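Local coordinates for amino acid ABC superfamily ATP binding cassette transporter, binding protein (Streptococcus pneumoniae, PDB 4H5G) that binds L-arginine in a cleft and probably delivers it to an amino acid ABC transporter as the extracellular substrate-binding component, at residues V133-V138 / L147-N152; S19-P24 / A127-T132; T68-G73 / E90-S95; M44-A49 / V54-L59. All blocks are in the same frame, centred on the assembly; numbering follows the deposited sequence.

Contact 1. Residues V133-V138 / L147-N152. With ARG (arginine), chain L; SO4 (sulfate ion), chain C.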
loop_
_atom_site.group_PDB
_atom_site.type_symbol
_atom_site.label_atom_id
_atom_site.label_comp_id
_atom_site.label_asym_id
_atom_site.label_seq_id
_atom_site.Cartn_x
_atom_site.Cartn_y
_atom_site.Cartn_z
ATOM N N VAL A 133 4.844 2.987 7.564
ATOM C CA VAL A 133 5.866 2.120 8.148
ATOM C C VAL A 133 7.269 2.359 7.562
ATOM O O VAL A 133 8.220 2.514 8.324
ATOM C CB VAL A 133 5.442 0.619 8.120
ATOM C CG1 VAL A 133 6.590 -0.298 8.569
ATOM C CG2 VAL A 133 4.208 0.417 9.006
ATOM N N PRO A 134 7.412 2.413 6.221
ATOM C CA PRO A 134 8.752 2.717 5.690
ATOM C C PRO A 134 9.315 4.055 6.187
ATOM O O PRO A 134 10.527 4.184 6.356
ATOM C CB PRO A 134 8.530 2.752 4.174
ATOM C CG PRO A 134 7.367 1.840 3.956
ATOM C CD PRO A 134 6.464 2.059 5.147
ATOM N N GLU A 135 8.440 5.031 6.428
ATOM C CA GLU A 135 8.875 6.303 7.004
ATOM C C GLU A 135 9.373 6.119 8.436
ATOM O O GLU A 135 10.463 6.588 8.803
ATOM C CB GLU A 135 7.736 7.331 6.979
ATOM C CG GLU A 135 8.119 8.679 7.584
ATOM C CD GLU A 135 6.910 9.579 7.832
ATOM O OE1 GLU A 135 7.020 10.813 7.642
ATOM O OE2 GLU A 135 5.848 9.050 8.226
ATOM N N SER A 136 8.576 5.416 9.236
ATOM C CA SER A 136 8.912 5.174 10.641
ATOM C C SER A 136 10.232 4.433 10.771
ATOM O O SER A 136 11.039 4.726 11.649
ATOM C CB SER A 136 7.804 4.372 11.331
ATOM O OG SER A 136 6.601 5.109 11.406
ATOM N N MET A 137 10.434 3.459 9.893
ATOM C CA MET A 137 11.642 2.636 9.913
ATOM C C MET A 137 12.889 3.475 9.687
ATOM O O MET A 137 13.907 3.288 10.351
ATOM C CB MET A 137 11.535 1.533 8.851
ATOM C CG MET A 137 10.497 0.481 9.197
ATOM S SD MET A 137 10.268 -0.666 7.834
ATOM C CE MET A 137 11.839 -1.539 7.875
ATOM N N VAL A 138 12.814 4.413 8.752
ATOM C CA VAL A 138 13.962 5.289 8.515
ATOM C C VAL A 138 14.239 6.169 9.736
ATOM O O VAL A 138 15.388 6.307 10.162
ATOM C CB VAL A 138 13.765 6.160 7.261
ATOM C CG1 VAL A 138 14.916 7.166 7.134
ATOM C CG2 VAL A 138 13.699 5.286 6.004
ATOM N N LEU A 147 16.007 12.855 6.077
ATOM C CA LEU A 147 14.771 12.230 5.607
ATOM C C LEU A 147 13.787 13.286 5.149
ATOM O O LEU A 147 13.463 14.208 5.898
ATOM C CB LEU A 147 14.139 11.397 6.723
ATOM C CG LEU A 147 12.751 10.828 6.412
ATOM C CD1 LEU A 147 12.774 9.885 5.208
ATOM C CD2 LEU A 147 12.174 10.111 7.647
ATOM N N THR A 148 13.316 13.158 3.916
ATOM C CA THR A 148 12.249 14.020 3.412
ATOM C C THR A 148 10.965 13.199 3.405
ATOM O O THR A 148 10.880 12.192 2.712
ATOM C CB THR A 148 12.545 14.499 1.977
ATOM O OG1 THR A 148 13.758 15.270 1.968
ATOM C CG2 THR A 148 11.395 15.357 1.443
ATOM N N SER A 149 9.965 13.618 4.176
ATOM C CA SER A 149 8.693 12.894 4.184
ATOM C C SER A 149 7.758 13.563 3.189
ATOM O O SER A 149 7.564 14.776 3.240
ATOM C CB SER A 149 8.068 12.897 5.584
ATOM O OG SER A 149 8.856 12.179 6.508
ATOM N N LEU A 150 7.186 12.780 2.285
ATOM C CA LEU A 150 6.319 13.332 1.248
ATOM C C LEU A 150 4.952 12.688 1.310
ATOM O O LEU A 150 4.829 11.512 1.614
ATOM C CB LEU A 150 6.956 13.103 -0.122
ATOM C CG LEU A 150 8.265 13.892 -0.235
ATOM C CD1 LEU A 150 9.136 13.332 -1.342
ATOM C CD2 LEU A 150 7.975 15.362 -0.474
ATOM N N THR A 151 3.914 13.457 1.014
ATOM C CA THR A 151 2.554 12.919 1.093
ATOM C C THR A 151 2.276 11.836 0.046
ATOM O O THR A 151 1.705 10.799 0.361
ATOM C CB THR A 151 1.526 14.053 0.930
ATOM O OG1 THR A 151 1.728 15.029 1.961
ATOM C CG2 THR A 151 0.122 13.517 1.033
ATOM N N ASN A 152 2.681 12.087 -1.197
ATOM C CA ASN A 152 2.370 11.236 -2.359
ATOM C C ASN A 152 3.607 10.454 -2.805
ATOM O O ASN A 152 4.673 11.047 -2.973
ATOM C CB ASN A 152 1.896 12.133 -3.518
ATOM C CG ASN A 152 1.344 11.352 -4.713
ATOM O OD1 ASN A 152 2.093 10.838 -5.559
ATOM N ND2 ASN A 152 0.027 11.302 -4.809
HETATM N N ARG L . 2.715 -0.523 3.953
HETATM C CA ARG L . 3.004 0.851 4.389
HETATM C C ARG L . 2.115 1.257 5.543
HETATM O O ARG L . 1.066 0.649 5.809
HETATM C CB ARG L . 2.841 1.845 3.230
HETATM C CG ARG L . 1.516 1.742 2.480
HETATM C CD ARG L . 1.339 2.903 1.491
HETATM N NE ARG L . 0.152 2.718 0.643
HETATM C CZ ARG L . -0.223 3.539 -0.334
HETATM N NH1 ARG L . -1.313 3.273 -1.051
HETATM N NH2 ARG L . 0.497 4.625 -0.592
HETATM O OXT ARG L . 2.435 2.215 6.252
HETATM S S SO4 C . 4.028 17.486 0.705
HETATM O O1 SO4 C . 4.487 16.141 0.389
HETATM O O2 SO4 C . 4.904 18.077 1.717
HETATM O O3 SO4 C . 4.065 18.288 -0.517
HETATM O O4 SO4 C . 2.659 17.436 1.228
#
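Leu147, in the edge strand 146-150, points at the helix that precedes it: its CD1 lies 4.0 Å from CG1 of Val138, and the two branched side chains cross obliquely. Its other methyl, CD2, reaches back to the carbonyl O of Glu135, 4.1 Å away. Leucine and valine suit this spot because the helix rests on the sheet here, with Ala128 and Ile126 of the next strand beneath them. Two residues on, Ser149 turns the same way, and its short OG donates to OE1 of Glu135 over 2.6 Å, meeting the lone pair that faces away from the other carboxylate oxygen. Glu135 stretches that far because CG stands opposite its own backbone N (chi1 179°) and the chain stays extended. Then the strand ends: a sulfate ion, probably from the crystallisation liquor, accepts from Thr151 OG1 (2.7 Å to its O4) and from Thr151 N. At the helix start, Val133 N donates to OXT of the bound arginine at 2.8 Å. OE2 of Glu135 also accepts from Gly131 N, and Lys139 forms a long, weak ion pair with OE1. With each oxygen holding a donor, the carboxylate is fixed in rotation, and these donors would probably stabilise its ionised form despite the burial.

Contact 2. Residues S19-P24 / A127-T132. With ARG (arginine), chain L; SO4 (sulfate ion), chain C.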
loop_
_atom_site.group_PDB
_atom_site.type_symbol
_atom_site.label_atom_id
_atom_site.label_comp_id
_atom_site.label_asym_id
_atom_site.label_seq_id
_atom_site.Cartn_x
_atom_site.Cartn_y
_atom_site.Cartn_z
ATOM N N SER A 19 -5.335 4.912 -1.457
ATOM C CA SER A 19 -4.423 5.934 -1.966
ATOM C C SER A 19 -3.770 5.393 -3.231
ATOM O O SER A 19 -2.810 4.629 -3.158
ATOM C CB SER A 19 -3.361 6.276 -0.911
ATOM O OG SER A 19 -2.313 7.087 -1.429
ATOM N N PRO A 20 -4.293 5.783 -4.408
ATOM C CA PRO A 20 -3.834 5.171 -5.665
ATOM C C PRO A 20 -2.514 5.728 -6.201
ATOM O O PRO A 20 -2.471 6.228 -7.327
ATOM C CB PRO A 20 -4.984 5.471 -6.629
ATOM C CG PRO A 20 -5.530 6.768 -6.134
ATOM C CD PRO A 20 -5.387 6.745 -4.629
ATOM N N ASP A 21 -1.452 5.618 -5.403
ATOM C CA ASP A 21 -0.108 6.053 -5.809
ATOM C C ASP A 21 0.893 4.927 -5.587
ATOM O O ASP A 21 2.058 5.171 -5.289
ATOM C CB ASP A 21 0.335 7.289 -5.002
ATOM C CG ASP A 21 0.404 7.020 -3.490
ATOM O OD1 ASP A 21 -0.127 5.990 -3.054
ATOM O OD2 ASP A 21 0.969 7.858 -2.744
ATOM N N TYR A 22 0.451 3.688 -5.762
ATOM C CA TYR A 22 1.199 2.567 -5.186
ATOM C C TYR A 22 1.039 1.281 -6.003
ATOM O O TYR A 22 0.630 0.259 -5.472
ATOM C CB TYR A 22 0.709 2.353 -3.733
ATOM C CG TYR A 22 1.803 2.059 -2.702
ATOM C CD1 TYR A 22 2.919 2.879 -2.589
ATOM C CD2 TYR A 22 1.695 0.983 -1.825
ATOM C CE1 TYR A 22 3.920 2.632 -1.632
ATOM C CE2 TYR A 22 2.691 0.718 -0.872
ATOM C CZ TYR A 22 3.791 1.552 -0.788
ATOM O OH TYR A 22 4.779 1.310 0.150
ATOM N N ALA A 23 1.354 1.341 -7.296
ATOM C CA ALA A 23 1.330 0.147 -8.147
ATOM C C ALA A 23 2.327 -0.880 -7.610
ATOM O O ALA A 23 3.475 -0.538 -7.328
ATOM C CB ALA A 23 1.693 0.520 -9.571
ATOM N N PRO A 24 1.941 -2.164 -7.543
ATOM C CA PRO A 24 0.751 -2.811 -8.115
ATOM C C PRO A 24 -0.457 -2.933 -7.191
ATOM O O PRO A 24 -1.436 -3.569 -7.586
ATOM C CB PRO A 24 1.272 -4.219 -8.439
ATOM C CG PRO A 24 2.210 -4.476 -7.303
ATOM C CD PRO A 24 2.909 -3.162 -7.049
ATOM N N ALA A 127 13.919 9.627 0.979
ATOM C CA ALA A 127 12.511 10.028 1.000
ATOM C C ALA A 127 11.639 8.851 1.449
ATOM O O ALA A 127 11.943 7.689 1.174
ATOM C CB ALA A 127 12.078 10.521 -0.373
ATOM N N ALA A 128 10.547 9.155 2.145
ATOM C CA ALA A 128 9.553 8.133 2.483
ATOM C C ALA A 128 8.194 8.805 2.562
ATOM O O ALA A 128 8.110 10.030 2.595
ATOM C CB ALA A 128 9.893 7.458 3.790
ATOM N N GLN A 129 7.137 8.004 2.609
ATOM C CA GLN A 129 5.777 8.548 2.553
ATOM C C GLN A 129 5.266 8.890 3.948
ATOM O O GLN A 129 5.413 8.103 4.881
ATOM C CB GLN A 129 4.846 7.538 1.881
ATOM C CG GLN A 129 3.419 8.018 1.689
ATOM C CD GLN A 129 2.677 7.179 0.669
ATOM O OE1 GLN A 129 2.854 5.955 0.598
ATOM N NE2 GLN A 129 1.841 7.834 -0.137
ATOM N N LYS A 130 4.663 10.070 4.090
ATOM C CA LYS A 130 4.113 10.507 5.379
ATOM C C LYS A 130 3.103 9.518 5.901
ATOM O O LYS A 130 2.233 9.074 5.157
ATOM C CB LYS A 130 3.389 11.855 5.224
ATOM C CG LYS A 130 4.316 13.036 5.005
ATOM C CD LYS A 130 3.550 14.363 4.928
ATOM C CE LYS A 130 4.527 15.530 4.791
ATOM N NZ LYS A 130 3.859 16.860 4.713
ATOM N N GLY A 131 3.216 9.210 7.194
ATOM C CA GLY A 131 2.256 8.370 7.884
ATOM C C GLY A 131 2.444 6.881 7.649
ATOM O O GLY A 131 1.514 6.120 7.880
ATOM N N THR A 132 3.639 6.461 7.211
ATOM C CA THR A 132 3.844 5.054 6.836
ATOM C C THR A 132 4.901 4.315 7.649
ATOM O O THR A 132 5.754 4.922 8.301
ATOM C CB THR A 132 4.211 4.876 5.334
ATOM O OG1 THR A 132 5.536 5.370 5.100
ATOM C CG2 THR A 132 3.202 5.581 4.407
HETATM N N ARG L . 2.715 -0.523 3.953
HETATM C CA ARG L . 3.004 0.851 4.389
HETATM C C ARG L . 2.115 1.257 5.543
HETATM O O ARG L . 1.066 0.649 5.809
HETATM C CB ARG L . 2.841 1.845 3.230
HETATM C CG ARG L . 1.516 1.742 2.480
HETATM C CD ARG L . 1.339 2.903 1.491
HETATM N NE ARG L . 0.152 2.718 0.643
HETATM C CZ ARG L . -0.223 3.539 -0.334
HETATM N NH1 ARG L . -1.313 3.273 -1.051
HETATM N NH2 ARG L . 0.497 4.625 -0.592
HETATM O OXT ARG L . 2.435 2.215 6.252
HETATM S S SO4 C . 4.028 17.486 0.705
HETATM O O1 SO4 C . 4.487 16.141 0.389
HETATM O O2 SO4 C . 4.904 18.077 1.717
HETATM O O3 SO4 C . 4.065 18.288 -0.517
HETATM O O4 SO4 C . 2.659 17.436 1.228
HETATM O O HOH W 1 4.919 4.071 1.451
#
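Asp21 and Gln129 reach toward one another from opposite directions and share the guanidinium group of the bound arginine. NE2 of Gln129 donates to OD2 of Asp21 over 2.7 Å in a weak bond. The carboxylate and amide planes are turned 49° apart. The glutamine spans the gap because its CG lies trans to the main-chain N (chi1 -177°) and the chain runs on extended. Its amide is fixed end by end: NE2 also donates to Thr151 O, while OE1 accepts from arginine NH2 at 3.0 Å and from a water that bridges to Tyr22 OH. Asp21 holds its carboxylate between its own N and C (chi1 61°), where OD1 takes NH2 at 2.9 Å and OD2 is gripped by Met153 N. Ser19 contributes its carbonyl O, 2.9 Å from arginine NH1. Over one face of the Tyr22 ring lies arginine NE, 3.4 Å above the plane and offset toward the rim; the tyrosine hydroxyl is bonded to Asp171. Aspartate supplies charge, glutamine an acceptor for NH2 (its NE2 being used on Asp21 and Thr151), tyrosine a flat wall. Together they suit a planar, cationic head with several N-H groups, consistent with a pocket that selects arginine across the interdomain cleft.

Contact 3. Residues T68-G73 / E90-S95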
loop_
_atom_site.group_PDB
_atom_site.type_symbol
_atom_site.label_atom_id
_atom_site.label_comp_id
_atom_site.label_asym_id
_atom_site.label_seq_id
_atom_site.Cartn_x
_atom_site.Cartn_y
_atom_site.Cartn_z
ATOM N N THR A 68 -7.664 7.769 8.908
ATOM C CA THR A 68 -8.517 8.773 9.546
ATOM C C THR A 68 -9.909 8.793 8.910
ATOM O O THR A 68 -10.918 8.932 9.597
ATOM C CB THR A 68 -7.872 10.179 9.481
ATOM O OG1 THR A 68 -6.657 10.172 10.247
ATOM C CG2 THR A 68 -8.813 11.249 10.030
ATOM N N SER A 69 -9.964 8.658 7.588
ATOM C CA SER A 69 -11.260 8.664 6.900
ATOM C C SER A 69 -12.091 7.443 7.275
ATOM O O SER A 69 -13.310 7.527 7.387
ATOM C CB SER A 69 -11.091 8.754 5.379
ATOM O OG SER A 69 -10.514 7.580 4.850
ATOM N N LEU A 70 -11.430 6.306 7.473
ATOM C CA LEU A 70 -12.127 5.107 7.952
ATOM C C LEU A 70 -12.631 5.358 9.351
ATOM O O LEU A 70 -13.794 5.117 9.664
ATOM C CB LEU A 70 -11.176 3.898 7.944
ATOM C CG LEU A 70 -11.661 2.618 8.649
ATOM C CD1 LEU A 70 -12.871 1.973 7.926
ATOM C CD2 LEU A 70 -10.510 1.600 8.755
ATOM N N GLN A 71 -11.758 5.885 10.196
ATOM C CA GLN A 71 -12.087 6.119 11.606
ATOM C C GLN A 71 -13.303 7.038 11.775
ATOM O O GLN A 71 -14.152 6.824 12.652
ATOM C CB GLN A 71 -10.872 6.726 12.324
ATOM C CG GLN A 71 -11.020 6.878 13.834
ATOM C CD GLN A 71 -9.780 7.487 14.488
ATOM O OE1 GLN A 71 -9.678 7.558 15.716
ATOM N NE2 GLN A 71 -8.832 7.930 13.665
ATOM N N THR A 72 -13.393 8.063 10.930
ATOM C CA THR A 72 -14.467 9.055 11.093
ATOM C C THR A 72 -15.730 8.757 10.280
ATOM O O THR A 72 -16.650 9.572 10.246
ATOM C CB THR A 72 -13.973 10.480 10.779
ATOM O OG1 THR A 72 -13.610 10.553 9.398
ATOM C CG2 THR A 72 -12.757 10.829 11.631
ATOM N N GLY A 73 -15.750 7.614 9.610
ATOM C CA GLY A 73 -16.959 7.128 8.956
ATOM C C GLY A 73 -17.150 7.473 7.487
ATOM O O GLY A 73 -18.258 7.326 6.956
ATOM N N GLU A 90 -4.335 -0.854 17.928
ATOM C CA GLU A 90 -4.928 -0.211 19.100
ATOM C C GLU A 90 -6.184 0.573 18.723
ATOM O O GLU A 90 -7.075 0.769 19.548
ATOM C CB GLU A 90 -3.924 0.725 19.770
ATOM C CG GLU A 90 -2.726 0.010 20.347
ATOM C CD GLU A 90 -1.683 0.962 20.899
ATOM O OE1 GLU A 90 -2.048 2.069 21.349
ATOM O OE2 GLU A 90 -0.490 0.593 20.881
ATOM N N VAL A 91 -6.245 1.015 17.473
ATOM C CA VAL A 91 -7.309 1.908 17.004
ATOM C C VAL A 91 -8.279 1.217 16.051
ATOM O O VAL A 91 -9.478 1.484 16.084
ATOM C CB VAL A 91 -6.708 3.146 16.285
ATOM C CG1 VAL A 91 -7.820 4.092 15.789
ATOM C CG2 VAL A 91 -5.738 3.872 17.196
ATOM N N PHE A 92 -7.755 0.324 15.213
ATOM C CA PHE A 92 -8.556 -0.387 14.217
ATOM C C PHE A 92 -8.516 -1.892 14.421
ATOM O O PHE A 92 -7.614 -2.409 15.078
ATOM C CB PHE A 92 -8.014 -0.085 12.814
ATOM C CG PHE A 92 -7.981 1.373 12.503
ATOM C CD1 PHE A 92 -9.126 2.015 12.067
ATOM C CD2 PHE A 92 -6.825 2.105 12.677
ATOM C CE1 PHE A 92 -9.115 3.365 11.798
ATOM C CE2 PHE A 92 -6.810 3.465 12.411
ATOM C CZ PHE A 92 -7.965 4.089 11.970
ATOM N N ASP A 93 -9.496 -2.587 13.860
ATOM C CA ASP A 93 -9.368 -4.030 13.716
ATOM C C ASP A 93 -8.851 -4.305 12.335
ATOM O O ASP A 93 -8.991 -3.477 11.437
ATOM C CB ASP A 93 -10.703 -4.726 13.925
ATOM C CG ASP A 93 -11.041 -4.903 15.395
ATOM O OD1 ASP A 93 -10.148 -4.772 16.264
ATOM O OD2 ASP A 93 -12.210 -5.201 15.681
ATOM N N PHE A 94 -8.222 -5.458 12.157
ATOM C CA PHE A 94 -7.723 -5.800 10.833
ATOM C C PHE A 94 -8.210 -7.174 10.445
ATOM O O PHE A 94 -8.432 -8.046 11.303
ATOM C CB PHE A 94 -6.187 -5.793 10.792
ATOM C CG PHE A 94 -5.583 -4.416 10.726
ATOM C CD1 PHE A 94 -5.256 -3.734 11.884
ATOM C CD2 PHE A 94 -5.337 -3.809 9.500
ATOM C CE1 PHE A 94 -4.695 -2.463 11.824
ATOM C CE2 PHE A 94 -4.775 -2.540 9.432
ATOM C CZ PHE A 94 -4.450 -1.870 10.597
ATOM N N SER A 95 -8.352 -7.357 9.141
ATOM C CA SER A 95 -8.631 -8.663 8.560
ATOM C C SER A 95 -7.388 -9.507 8.779
ATOM O O SER A 95 -6.333 -8.992 9.166
ATOM C CB SER A 95 -8.875 -8.518 7.055
ATOM O OG SER A 95 -7.664 -8.257 6.385
#
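Phe92 lies against the last turn of helix 66-71, and Gln71, near the end of that helix, can be followed across it atom by atom. Its CB sits 3.8 Å from CE1 of the phenylalanine ring and almost as near to CZ, an oblique approach. Farther out, CG stands antiperiplanar to the main-chain N (chi1 -174°) and the extended chain runs past the ring to Val91. There CD comes within 4.1 Å of Val91 CG1 and OE1 within 3.9 Å, the two side chains crossing at about a right angle. The amide thus brushes a methyl group, at the surface, where glutamine can pack with its carbons while its amide stays at the exposed rim.

Beside it Leu70 points into the buried part of the contact. Its CD2 is 3.6 Å from CD1 of Phe92, and the leucine and the ring run antiparallel alongside one another. Val91 adds its own CG1, 3.6 Å above one face of the ring, while the backbone N of Gln71 lies in the ring plane at its edge. Just beyond, Gly73, with positive phi, closes a Schellman motif, a place glycine adopts readily. Around the contact, Leu70 also touches Ala203 of strand 203-205, the antiparallel partner of strand 92-94, and its carbonyl accepts from Arg205.

No hydrogen bond or ion pair crosses between 68-73 and 90-95. Their union rests on dispersion and on burying the aromatic ring and the leucine, so it depends on shape more than on direction.

Contact 4. Residues M44-A49 / V54-L59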
loop_
_atom_site.group_PDB
_atom_site.type_symbol
_atom_site.label_atom_id
_atom_site.label_comp_id
_atom_site.label_asym_id
_atom_site.label_seq_id
_atom_site.Cartn_x
_atom_site.Cartn_y
_atom_site.Cartn_z
ATOM N N MET A 44 -9.265 -7.148 -5.060
ATOM C CA MET A 44 -9.680 -7.778 -3.800
ATOM C C MET A 44 -10.906 -7.062 -3.236
ATOM O O MET A 44 -11.853 -7.703 -2.789
ATOM C CB MET A 44 -8.548 -7.748 -2.771
ATOM C CG MET A 44 -8.956 -8.323 -1.415
ATOM S SD MET A 44 -7.592 -8.324 -0.243
ATOM C CE MET A 44 -7.254 -6.561 -0.172
ATOM N N ALA A 45 -10.896 -5.731 -3.283
ATOM C CA ALA A 45 -12.044 -4.966 -2.779
ATOM C C ALA A 45 -13.290 -5.313 -3.573
ATOM O O ALA A 45 -14.393 -5.417 -3.019
ATOM C CB ALA A 45 -11.756 -3.445 -2.819
ATOM N N GLN A 46 -13.118 -5.504 -4.876
ATOM C CA GLN A 46 -14.229 -5.905 -5.726
ATOM C C GLN A 46 -14.761 -7.276 -5.325
ATOM O O GLN A 46 -15.974 -7.495 -5.328
ATOM C CB GLN A 46 -13.815 -5.920 -7.203
ATOM C CG GLN A 46 -14.961 -6.197 -8.158
ATOM C CD GLN A 46 -15.957 -5.050 -8.235
ATOM O OE1 GLN A 46 -15.593 -3.905 -8.534
ATOM N NE2 GLN A 46 -17.228 -5.354 -7.972
ATOM N N ALA A 47 -13.860 -8.201 -4.987
ATOM C CA ALA A 47 -14.288 -9.542 -4.556
ATOM C C ALA A 47 -15.111 -9.466 -3.269
ATOM O O ALA A 47 -16.068 -10.231 -3.078
ATOM C CB ALA A 47 -13.079 -10.474 -4.376
ATOM N N ILE A 48 -14.730 -8.552 -2.383
ATOM C CA ILE A 48 -15.439 -8.409 -1.107
ATOM C C ILE A 48 -16.834 -7.830 -1.368
ATOM O O ILE A 48 -17.837 -8.302 -0.818
ATOM C CB ILE A 48 -14.650 -7.520 -0.117
ATOM C CG1 ILE A 48 -13.314 -8.180 0.251
ATOM C CG2 ILE A 48 -15.479 -7.266 1.159
ATOM C CD1 ILE A 48 -12.327 -7.220 0.914
ATOM N N ALA A 49 -16.886 -6.803 -2.216
ATOM C CA ALA A 49 -18.159 -6.180 -2.605
ATOM C C ALA A 49 -19.063 -7.208 -3.259
ATOM O O ALA A 49 -20.256 -7.272 -2.956
ATOM C CB ALA A 49 -17.917 -4.977 -3.545
ATOM N N VAL A 54 -23.023 -6.053 -3.236
ATOM C CA VAL A 54 -23.168 -4.594 -3.361
ATOM C C VAL A 54 -22.157 -4.010 -4.343
ATOM O O VAL A 54 -21.198 -4.681 -4.740
ATOM C CB VAL A 54 -23.011 -3.877 -1.999
ATOM C CG1 VAL A 54 -24.073 -4.352 -1.006
ATOM C CG2 VAL A 54 -21.596 -4.084 -1.423
ATOM N N LYS A 55 -22.365 -2.755 -4.730
ATOM C CA LYS A 55 -21.419 -2.065 -5.604
ATOM C C LYS A 55 -20.167 -1.670 -4.833
ATOM O O LYS A 55 -20.222 -1.391 -3.632
ATOM C CB LYS A 55 -22.059 -0.809 -6.204
ATOM C CG LYS A 55 -23.267 -1.067 -7.089
ATOM C CD LYS A 55 -23.571 0.141 -7.971
ATOM C CE LYS A 55 -24.266 1.246 -7.190
ATOM N NZ LYS A 55 -24.460 2.467 -8.025
ATOM N N LEU A 56 -19.029 -1.644 -5.514
ATOM C CA LEU A 56 -17.794 -1.150 -4.894
ATOM C C LEU A 56 -17.663 0.339 -5.194
ATOM O O LEU A 56 -17.797 0.756 -6.343
ATOM C CB LEU A 56 -16.589 -1.872 -5.496
ATOM C CG LEU A 56 -15.226 -1.361 -5.033
ATOM C CD1 LEU A 56 -15.027 -1.567 -3.527
ATOM C CD2 LEU A 56 -14.107 -2.046 -5.823
ATOM N N GLU A 57 -17.394 1.143 -4.167
ATOM C CA GLU A 57 -17.121 2.565 -4.379
ATOM C C GLU A 57 -15.737 2.854 -3.824
ATOM O O GLU A 57 -15.487 2.678 -2.635
ATOM C CB GLU A 57 -18.180 3.417 -3.675
ATOM C CG GLU A 57 -17.929 4.907 -3.770
ATOM C CD GLU A 57 -19.120 5.711 -3.261
ATOM O OE1 GLU A 57 -20.124 5.819 -3.989
ATOM O OE2 GLU A 57 -19.056 6.218 -2.126
ATOM N N ILE A 58 -14.823 3.273 -4.690
ATOM C CA ILE A 58 -13.454 3.565 -4.260
ATOM C C ILE A 58 -13.338 5.047 -3.930
ATOM O O ILE A 58 -13.709 5.902 -4.730
ATOM C CB ILE A 58 -12.436 3.217 -5.361
ATOM C CG1 ILE A 58 -12.421 1.713 -5.628
ATOM C CG2 ILE A 58 -11.033 3.674 -4.960
ATOM C CD1 ILE A 58 -11.929 0.881 -4.476
ATOM N N LEU A 59 -12.846 5.343 -2.732
ATOM C CA LEU A 59 -12.672 6.725 -2.294
ATOM C C LEU A 59 -11.177 6.996 -2.251
ATOM O O LEU A 59 -10.481 6.462 -1.398
ATOM C CB LEU A 59 -13.290 6.895 -0.900
ATOM C CG LEU A 59 -13.223 8.276 -0.252
ATOM C CD1 LEU A 59 -13.956 9.330 -1.088
ATOM C CD2 LEU A 59 -13.805 8.193 1.164
HETATM O O HOH W 2 -19.155 -2.767 -8.164
#
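The flat group here is the side-chain amide of Gln46, which lies beside Leu56 at the rim of the contact. Its OE1 comes 3.6 Å from CD2 of Leu56, a van der Waals approach, and the two side chains run obliquely to one another. NE2 donates to Asp50 OD1 one turn on, and to a water that also accepts from Leu56 N, so a single water ties the glutamine to the strand's backbone. The bend at chi2 (70°) after a trans first torsion is what brings OE1 alongside the leucine. Glutamine fits this place: its CB joins the packing while the amide meets water.

Beneath it the contact is apolar. Leu56 projects toward the helix, its CD1 3.8 Å from Ala45 CB and its CB 3.9 Å from Ala49 CB. Alanines on successive turns keep the helix surface low, so the axes of segments 44-49 and 55-59 come within 7.6 Å, their directions 143° apart. Leu56 also touches Val16 of strand 13-18. Val54 closes the turn between the two elements: its N donates to Ala49 O over 3.0 Å. Its CG2 touches Ala49 as well, 4.3 Å from CB.

Strand 55-60 is an outer strand of its sheet; helix 40-52 leads directly into it, and it lies parallel to 13-18. A helix packed on a parallel sheet in this way is characteristic of the alpha/beta domains of type II periplasmic binding proteins.

How the contacts relate
Contacts 1 and 2 meet directly, their centres about 9 Å apart. Strands 146-150 and 125-129 are neighbours in one sheet, joined by Leu150 N to Ala128 O and Leu150 O to Lys130 N, each 2.9 Å. Both touch the bound arginine: contact 2 receives its guanidinium end, and contact 1 holds its carboxylate through the start of helix 133-141. Contacts 3 and 4 lie farther off, with centres about 18 and 21 Å from contact 2 and 17 Å from each other; along the chain both are nested inside the loop that contact 2 closes. The side chain of Phe92 is about 11 Å from the arginine and that of Ala45 about 13 Å.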